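Local coordinates for protein DNA alpha-glucosyltransferase (Enterobacteria phage T4, PDB 1XV5) that belongs to the GT-B clan of glycosyltransferases and holds uridine-5'-diphosphate in a pocket of the chain, at residues A[138-152]-A[167-179]. Residues are numbered along the deposited sequence; the frame is centred on the assembly and turned at random.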
ATOM      1  N   ILE A 138       3.350 -11.293  15.259  1.00 18.46           N
ATOM      2  CA  ILE A 138       4.026 -10.256  14.484  1.00 17.92           C
ATOM      3  C   ILE A 138       4.047 -10.612  12.999  1.00 17.51           C
ATOM      4  O   ILE A 138       4.340 -11.752  12.641  1.00 17.39           O
ATOM      5  CB  ILE A 138       5.481 -10.085  14.955  1.00 19.74           C
ATOM      6  CG1 ILE A 138       5.509  -9.794  16.456  1.00 19.76           C
ATOM      7  CG2 ILE A 138       6.155  -8.962  14.175  1.00 18.03           C
ATOM      8  CD1 ILE A 138       6.902  -9.850  17.054  1.00 20.13           C
ATOM      9  N   PHE A 139       3.742  -9.630  12.150  1.00 16.86           N
ATOM     10  CA  PHE A 139       3.732  -9.822  10.695  1.00 16.72           C
ATOM     11  C   PHE A 139       4.633  -8.803   9.990  1.00 16.55           C
ATOM     12  O   PHE A 139       4.757  -7.658  10.435  1.00 16.53           O
ATOM     13  CB  PHE A 139       2.330  -9.626  10.109  1.00 16.41           C
ATOM     14  CG  PHE A 139       1.349 -10.715  10.430  1.00 17.52           C
ATOM     15  CD1 PHE A 139       0.404 -10.541  11.436  1.00 16.27           C
ATOM     16  CD2 PHE A 139       1.306 -11.879   9.669  1.00 16.15           C
ATOM     17  CE1 PHE A 139      -0.576 -11.506  11.674  1.00 16.93           C
ATOM     18  CE2 PHE A 139       0.332 -12.850   9.899  1.00 17.90           C
ATOM     19  CZ  PHE A 139      -0.613 -12.661  10.901  1.00 16.97           C
ATOM     20  N   SER A 140       5.237  -9.219   8.878  1.00 15.57           N
ATOM     21  CA  SER A 140       6.077  -8.333   8.072  1.00 14.29           C
ATOM     22  C   SER A 140       5.920  -8.729   6.604  1.00 12.92           C
ATOM     23  O   SER A 140       5.455  -9.824   6.300  1.00 12.91           O
ATOM     24  CB  SER A 140       7.549  -8.436   8.475  1.00 13.89           C
ATOM     25  OG  SER A 140       8.152  -9.603   7.947  1.00 16.90           O
ATOM     26  N   HIS A 141       6.315  -7.838   5.701  1.00 12.66           N
ATOM     27  CA  HIS A 141       6.201  -8.094   4.266  1.00 14.15           C
ATOM     28  C   HIS A 141       7.258  -9.049   3.711  1.00 13.38           C
ATOM     29  O   HIS A 141       7.087  -9.595   2.620  1.00 14.53           O
ATOM     30  CB  HIS A 141       6.292  -6.783   3.480  1.00 14.50           C
ATOM     31  CG  HIS A 141       5.048  -5.950   3.525  1.00 13.91           C
ATOM     32  ND1 HIS A 141       3.854  -6.359   2.974  1.00 14.15           N
ATOM     33  CD2 HIS A 141       4.828  -4.711   4.024  1.00 14.91           C
ATOM     34  CE1 HIS A 141       2.952  -5.406   3.127  1.00 15.44           C
ATOM     35  NE2 HIS A 141       3.517  -4.394   3.761  1.00 14.52           N
ATOM     36  N   SER A 142       8.347  -9.253   4.445  1.00 14.23           N
ATOM     37  CA  SER A 142       9.406 -10.125   3.944  1.00 16.13           C
ATOM     38  C   SER A 142      10.303 -10.730   5.017  1.00 17.30           C
ATOM     39  O   SER A 142      10.684 -10.060   5.979  1.00 16.87           O
ATOM     40  CB  SER A 142      10.269  -9.348   2.945  1.00 14.96           C
ATOM     41  OG  SER A 142      11.368 -10.123   2.495  1.00 17.25           O
ATOM     42  N   ASP A 143      10.642 -12.004   4.841  1.00 18.14           N
ATOM     43  CA  ASP A 143      11.513 -12.692   5.784  1.00 20.24           C
ATOM     44  C   ASP A 143      12.913 -12.076   5.731  1.00 20.89           C
ATOM     45  O   ASP A 143      13.669 -12.149   6.700  1.00 21.58           O
ATOM     46  CB  ASP A 143      11.621 -14.187   5.444  1.00 23.51           C
ATOM     47  CG  ASP A 143      10.293 -14.920   5.548  1.00 27.23           C
ATOM     48  OD1 ASP A 143       9.461 -14.551   6.401  1.00 29.73           O
ATOM     49  OD2 ASP A 143      10.086 -15.889   4.783  1.00 30.18           O
ATOM     50  N   ASN A 144      13.249 -11.463   4.597  1.00 20.18           N
ATOM     51  CA  ASN A 144      14.569 -10.856   4.417  1.00 20.86           C
ATOM     52  C   ASN A 144      14.581  -9.332   4.474  1.00 20.57           C
ATOM     53  O   ASN A 144      15.588  -8.702   4.141  1.00 20.23           O
ATOM     54  CB  ASN A 144      15.174 -11.319   3.089  1.00 23.44           C
ATOM     55  CG  ASN A 144      15.444 -12.809   3.068  1.00 26.76           C
ATOM     56  OD1 ASN A 144      16.227 -13.317   3.868  1.00 29.38           O
ATOM     57  ND2 ASN A 144      14.791 -13.518   2.155  1.00 29.67           N
ATOM     58  N   GLY A 145      13.472  -8.741   4.901  1.00 18.72           N
ATOM     59  CA  GLY A 145      13.399  -7.294   4.992  1.00 19.02           C
ATOM     60  C   GLY A 145      14.220  -6.729   6.139  1.00 20.15           C
ATOM     61  O   GLY A 145      14.741  -7.471   6.970  1.00 20.26           O
ATOM     62  N   ASP A 146      14.331  -5.406   6.185  1.00 20.11           N
ATOM     63  CA  ASP A 146      15.090  -4.740   7.234  1.00 21.48           C
ATOM     64  C   ASP A 146      14.483  -4.973   8.613  1.00 21.78           C
ATOM     65  O   ASP A 146      15.207  -5.106   9.599  1.00 23.43           O
ATOM     66  CB  ASP A 146      15.181  -3.239   6.939  1.00 20.54           C
ATOM     67  CG  ASP A 146      16.095  -2.932   5.761  1.00 23.25           C
ATOM     68  OD1 ASP A 146      16.065  -1.790   5.260  1.00 23.03           O
ATOM     69  OD2 ASP A 146      16.853  -3.833   5.342  1.00 21.96           O
ATOM     70  N   PHE A 147      13.157  -5.027   8.691  1.00 21.34           N
ATOM     71  CA  PHE A 147      12.497  -5.255   9.974  1.00 21.82           C
ATOM     72  C   PHE A 147      12.954  -6.577  10.580  1.00 21.65           C
ATOM     73  O   PHE A 147      13.315  -6.638  11.756  1.00 22.95           O
ATOM     74  CB  PHE A 147      10.975  -5.276   9.800  1.00 20.65           C
ATOM     75  CG  PHE A 147      10.224  -5.599  11.067  1.00 20.56           C
ATOM     76  CD1 PHE A 147      10.111  -4.658  12.087  1.00 20.15           C
ATOM     77  CD2 PHE A 147       9.648  -6.850  11.245  1.00 20.38           C
ATOM     78  CE1 PHE A 147       9.435  -4.962  13.269  1.00 20.58           C
ATOM     79  CE2 PHE A 147       8.970  -7.166  12.424  1.00 20.56           C
ATOM     80  CZ  PHE A 147       8.863  -6.220  13.438  1.00 20.78           C
ATOM     81  N   ASN A 148      12.938  -7.632   9.768  1.00 21.85           N
ATOM     82  CA  ASN A 148      13.339  -8.967  10.211  1.00 20.88           C
ATOM     83  C   ASN A 148      14.841  -9.128  10.440  1.00 23.18           C
ATOM     84  O   ASN A 148      15.272  -9.643  11.474  1.00 22.70           O
ATOM     85  CB  ASN A 148      12.904 -10.027   9.186  1.00 20.85           C
ATOM     86  CG  ASN A 148      11.424 -10.352   9.258  1.00 20.15           C
ATOM     87  OD1 ASN A 148      10.575  -9.465   9.192  1.00 20.65           O
ATOM     88  ND2 ASN A 148      11.107 -11.642   9.379  1.00 20.57           N
ATOM     89  N   LYS A 149      15.633  -8.685   9.469  1.00 24.24           N
ATOM     90  CA  LYS A 149      17.082  -8.840   9.529  1.00 26.27           C
ATOM     91  C   LYS A 149      17.886  -7.785  10.274  1.00 26.82           C
ATOM     92  O   LYS A 149      19.015  -8.048  10.687  1.00 27.12           O
ATOM     93  CB  LYS A 149      17.633  -8.981   8.108  1.00 26.49           C
ATOM     94  CG  LYS A 149      17.062 -10.170   7.341  1.00 28.59           C
ATOM     95  CD  LYS A 149      17.345 -11.483   8.062  1.00 31.48           C
ATOM     96  CE  LYS A 149      16.823 -12.673   7.277  1.00 31.63           C
ATOM     97  NZ  LYS A 149      17.159 -13.963   7.938  1.00 33.66           N
ATOM     98  N   VAL A 150      17.328  -6.596  10.456  1.00 27.58           N
ATOM     99  CA  VAL A 150      18.066  -5.554  11.151  1.00 28.99           C
ATOM    100  C   VAL A 150      17.499  -5.217  12.526  1.00 30.21           C
ATOM    101  O   VAL A 150      18.166  -5.419  13.540  1.00 31.45           O
ATOM    102  CB  VAL A 150      18.143  -4.265  10.299  1.00 29.43           C
ATOM    103  CG1 VAL A 150      18.960  -3.207  11.023  1.00 29.82           C
ATOM    104  CG2 VAL A 150      18.776  -4.576   8.949  1.00 30.49           C
ATOM    105  N   LEU A 151      16.270  -4.713  12.565  1.00 30.48           N
ATOM    106  CA  LEU A 151      15.656  -4.339  13.835  1.00 31.05           C
ATOM    107  C   LEU A 151      15.430  -5.498  14.799  1.00 31.12           C
ATOM    108  O   LEU A 151      15.777  -5.403  15.976  1.00 31.11           O
ATOM    109  CB  LEU A 151      14.335  -3.599  13.592  1.00 31.32           C
ATOM    110  CG  LEU A 151      14.452  -2.158  13.083  1.00 32.43           C
ATOM    111  CD1 LEU A 151      15.069  -2.146  11.694  1.00 34.34           C
ATOM    112  CD2 LEU A 151      13.075  -1.512  13.052  1.00 33.80           C
ATOM    113  N   MET A 152      14.851  -6.590  14.309  1.00 31.15           N
ATOM    114  CA  MET A 152      14.590  -7.746  15.160  1.00 32.42           C
ATOM    115  C   MET A 152      15.860  -8.300  15.796  1.00 34.05           C
ATOM    116  O   MET A 152      15.868  -8.653  16.977  1.00 34.46           O
ATOM    117  CB  MET A 152      13.894  -8.851  14.363  1.00 31.56           C
ATOM    118  CG  MET A 152      12.411  -8.605  14.116  1.00 31.94           C
ATOM    119  SD  MET A 152      11.467  -8.448  15.650  1.00 33.52           S
ATOM    120  CE  MET A 152      11.518 -10.136  16.254  1.00 31.70           C
ATOM    121  N   GLU A 167      16.882 -14.960  25.640  1.00 60.54           N
ATOM    122  CA  GLU A 167      15.618 -14.527  25.050  1.00 58.53           C
ATOM    123  C   GLU A 167      15.568 -14.640  23.528  1.00 56.96           C
ATOM    124  O   GLU A 167      15.988 -13.727  22.816  1.00 57.13           O
ATOM    125  CB  GLU A 167      15.323 -13.082  25.456  1.00 58.58           C
ATOM    126  CG  GLU A 167      13.935 -12.598  25.070  1.00 59.13           C
ATOM    127  CD  GLU A 167      13.719 -11.131  25.385  1.00 59.70           C
ATOM    128  OE1 GLU A 167      12.569 -10.658  25.262  1.00 60.82           O
ATOM    129  OE2 GLU A 167      14.699 -10.448  25.751  1.00 59.79           O
ATOM    130  N   GLU A 168      15.050 -15.760  23.031  1.00 54.53           N
ATOM    131  CA  GLU A 168      14.933 -15.965  21.592  1.00 51.77           C
ATOM    132  C   GLU A 168      13.986 -14.931  21.002  1.00 48.84           C
ATOM    133  O   GLU A 168      12.976 -14.583  21.614  1.00 48.44           O
ATOM    134  CB  GLU A 168      14.383 -17.358  21.284  1.00 53.61           C
ATOM    135  CG  GLU A 168      15.345 -18.501  21.534  1.00 56.06           C
ATOM    136  CD  GLU A 168      14.760 -19.834  21.111  1.00 57.19           C
ATOM    137  OE1 GLU A 168      13.732 -20.243  21.695  1.00 57.66           O
ATOM    138  OE2 GLU A 168      15.323 -20.469  20.193  1.00 57.97           O
ATOM    139  N   ALA A 169      14.310 -14.441  19.812  1.00 45.13           N
ATOM    140  CA  ALA A 169      13.463 -13.460  19.152  1.00 41.42           C
ATOM    141  C   ALA A 169      12.120 -14.115  18.855  1.00 38.21           C
ATOM    142  O   ALA A 169      12.051 -15.318  18.596  1.00 37.89           O
ATOM    143  CB  ALA A 169      14.115 -12.990  17.856  1.00 41.91           C
ATOM    144  N   PRO A 170      11.031 -13.335  18.907  1.00 35.12           N
ATOM    145  CA  PRO A 170       9.704 -13.887  18.631  1.00 32.05           C
ATOM    146  C   PRO A 170       9.558 -14.202  17.144  1.00 29.27           C
ATOM    147  O   PRO A 170      10.314 -13.692  16.317  1.00 27.88           O
ATOM    148  CB  PRO A 170       8.770 -12.776  19.094  1.00 32.69           C
ATOM    149  CG  PRO A 170       9.555 -11.543  18.786  1.00 34.17           C
ATOM    150  CD  PRO A 170      10.942 -11.909  19.268  1.00 34.73           C
ATOM    151  N   THR A 171       8.588 -15.045  16.811  1.00 26.15           N
ATOM    152  CA  THR A 171       8.359 -15.426  15.425  1.00 25.09           C
ATOM    153  C   THR A 171       7.699 -14.306  14.629  1.00 23.09           C
ATOM    154  O   THR A 171       6.781 -13.645  15.113  1.00 21.88           O
ATOM    155  CB  THR A 171       7.453 -16.670  15.338  1.00 26.50           C
ATOM    156  OG1 THR A 171       8.024 -17.736  16.108  1.00 27.31           O
ATOM    157  CG2 THR A 171       7.301 -17.114  13.892  1.00 26.27           C
ATOM    158  N   VAL A 172       8.180 -14.091  13.408  1.00 20.77           N
ATOM    159  CA  VAL A 172       7.605 -13.075  12.532  1.00 19.38           C
ATOM    160  C   VAL A 172       7.022 -13.817  11.338  1.00 19.30           C
ATOM    161  O   VAL A 172       7.729 -14.561  10.653  1.00 20.28           O
ATOM    162  CB  VAL A 172       8.662 -12.071  12.017  1.00 19.81           C
ATOM    163  CG1 VAL A 172       7.999 -11.054  11.079  1.00 19.86           C
ATOM    164  CG2 VAL A 172       9.322 -11.357  13.192  1.00 20.23           C
ATOM    165  N   TYR A 173       5.732 -13.619  11.101  1.00 16.37           N
ATOM    166  CA  TYR A 173       5.048 -14.275   9.997  1.00 16.16           C
ATOM    167  C   TYR A 173       4.947 -13.359   8.793  1.00 15.81           C
ATOM    168  O   TYR A 173       4.847 -12.142   8.929  1.00 16.61           O
ATOM    169  CB  TYR A 173       3.640 -14.676  10.424  1.00 17.66           C
ATOM    170  CG  TYR A 173       3.601 -15.630  11.590  1.00 20.30           C
ATOM    171  CD1 TYR A 173       3.810 -16.996  11.405  1.00 22.72           C
ATOM    172  CD2 TYR A 173       3.362 -15.166  12.882  1.00 23.04           C
ATOM    173  CE1 TYR A 173       3.780 -17.878  12.479  1.00 24.89           C
ATOM    174  CE2 TYR A 173       3.331 -16.040  13.964  1.00 25.48           C
ATOM    175  CZ  TYR A 173       3.540 -17.394  13.754  1.00 25.12           C
ATOM    176  OH  TYR A 173       3.504 -18.262  14.822  1.00 28.68           O
ATOM    177  N   ASN A 174       4.958 -13.945   7.605  1.00 15.49           N
ATOM    178  CA  ASN A 174       4.830 -13.147   6.403  1.00 14.78           C
ATOM    179  C   ASN A 174       3.349 -12.884   6.164  1.00 15.85           C
ATOM    180  O   ASN A 174       2.498 -13.672   6.576  1.00 16.29           O
ATOM    181  CB  ASN A 174       5.412 -13.886   5.203  1.00 15.80           C
ATOM    182  CG  ASN A 174       5.329 -13.073   3.932  1.00 16.64           C
ATOM    183  OD1 ASN A 174       4.442 -13.279   3.101  1.00 15.95           O
ATOM    184  ND2 ASN A 174       6.250 -12.128   3.780  1.00 16.59           N
ATOM    185  N   PHE A 175       3.045 -11.772   5.504  1.00 15.32           N
ATOM    186  CA  PHE A 175       1.669 -11.430   5.187  1.00 14.45           C
ATOM    187  C   PHE A 175       1.653 -10.588   3.922  1.00 13.29           C
ATOM    188  O   PHE A 175       2.677 -10.023   3.529  1.00 15.56           O
ATOM    189  CB  PHE A 175       1.024 -10.633   6.331  1.00 15.32           C
ATOM    190  CG  PHE A 175       1.271  -9.145   6.258  1.00 15.40           C
ATOM    191  CD1 PHE A 175       0.298  -8.288   5.746  1.00 14.43           C
ATOM    192  CD2 PHE A 175       2.476  -8.605   6.692  1.00 14.73           C
ATOM    193  CE1 PHE A 175       0.519  -6.910   5.670  1.00 13.95           C
ATOM    194  CE2 PHE A 175       2.713  -7.231   6.622  1.00 13.88           C
ATOM    195  CZ  PHE A 175       1.730  -6.380   6.109  1.00 14.21           C
ATOM    196  N   GLN A 176       0.491 -10.533   3.281  1.00 14.19           N
ATOM    197  CA  GLN A 176       0.296  -9.713   2.090  1.00 14.28           C
ATOM    198  C   GLN A 176      -0.810  -8.745   2.476  1.00 13.15           C
ATOM    199  O   GLN A 176      -1.730  -9.121   3.199  1.00 14.93           O
ATOM    200  CB  GLN A 176      -0.212 -10.539   0.908  1.00 12.69           C
ATOM    201  CG  GLN A 176       0.717 -11.609   0.407  1.00 14.08           C
ATOM    202  CD  GLN A 176       0.032 -12.489  -0.620  1.00 15.38           C
ATOM    203  OE1 GLN A 176      -0.221 -12.069  -1.756  1.00 16.94           O
ATOM    204  NE2 GLN A 176      -0.292 -13.710  -0.220  1.00 10.92           N
ATOM    205  N   PRO A 177      -0.732  -7.486   2.016  1.00 14.67           N
ATOM    206  CA  PRO A 177      -1.765  -6.489   2.331  1.00 12.29           C
ATOM    207  C   PRO A 177      -2.937  -6.744   1.371  1.00 13.28           C
ATOM    208  O   PRO A 177      -2.865  -6.405   0.187  1.00 13.25           O
ATOM    209  CB  PRO A 177      -1.051  -5.167   2.072  1.00 13.96           C
ATOM    210  CG  PRO A 177      -0.121  -5.503   0.942  1.00 13.11           C
ATOM    211  CD  PRO A 177       0.410  -6.872   1.309  1.00 13.69           C
ATOM    212  N   PRO A 178      -4.034  -7.337   1.874  1.00 12.90           N
ATOM    213  CA  PRO A 178      -5.213  -7.658   1.067  1.00 13.49           C
ATOM    214  C   PRO A 178      -6.207  -6.547   0.785  1.00 13.66           C
ATOM    215  O   PRO A 178      -6.310  -5.571   1.522  1.00 14.67           O
ATOM    216  CB  PRO A 178      -5.888  -8.792   1.856  1.00 13.15           C
ATOM    217  CG  PRO A 178      -4.991  -9.021   3.094  1.00 12.40           C
ATOM    218  CD  PRO A 178      -4.271  -7.718   3.273  1.00 12.33           C
ATOM    219  N   MET A 179      -6.956  -6.733  -0.294  1.00 15.25           N
ATOM    220  CA  MET A 179      -7.992  -5.796  -0.694  1.00 15.58           C
ATOM    221  C   MET A 179      -9.149  -6.614  -1.240  1.00 15.32           C
ATOM    222  O   MET A 179      -8.936  -7.685  -1.807  1.00 14.02           O
ATOM    223  CB  MET A 179      -7.475  -4.861  -1.788  1.00 17.14           C
ATOM    224  CG  MET A 179      -8.500  -3.865  -2.279  1.00 19.41           C
ATOM    225  SD  MET A 179      -7.786  -2.708  -3.458  1.00 17.74           S
ATOM    226  CE  MET A 179      -8.203  -3.515  -5.015  1.00 19.09           C
TER
HETATM  227  O   HOH W   1       4.705 -13.610  16.691  1.00 21.88           O
HETATM  228  O   HOH W   2       7.715 -11.883   6.306  1.00 17.71           O
HETATM  229  O   HOH W   3       4.651 -11.033   1.362  1.00 13.15           O
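Phe139 and Tyr173 pair in parallel register where strand 137-140 meets strand 172-174, an outermost strand of a seven-stranded parallel sheet; with helix 146-155 between them they form a beta-alpha-beta unit of this GT-B enzyme. The ladder is short: Tyr173 N reaches Ile138 O at 2.8 Å and 174°, Ser140 N reaches Tyr173 O, and Phe175 N makes a more bent bond to Ser140 O. Packing is tight on the helix side, where Met152 CE presses to 3.5 Å from Pro170 CG, closer than usual van der Waals contact, and Ile138 CD1 meets the same CG at 3.6 Å. Beside them Val172, with CG1 anti to its backbone N (chi1 179°), sets that methyl against Ser140 OG and the amide of Asn148, while CG2 faces Ile138 and Met152. Beyond the strand ends, Phe175 lies under one face of the His141 ring as an offset stack, centroids 4.4 Å apart and planes at 30°; Ser305 holds His141 ND1. Farther along the same face as Val172, around partly exposed Asn174, packing gives way to water: its ND2 makes a weak bond to His141 O, and Arg304 takes its OD1. There one water accepts from Asn174 ND2 at 2.9 Å and donates to Ser140 OG at 2.8 Å and to Asp143 OD1 at 3.2 Å.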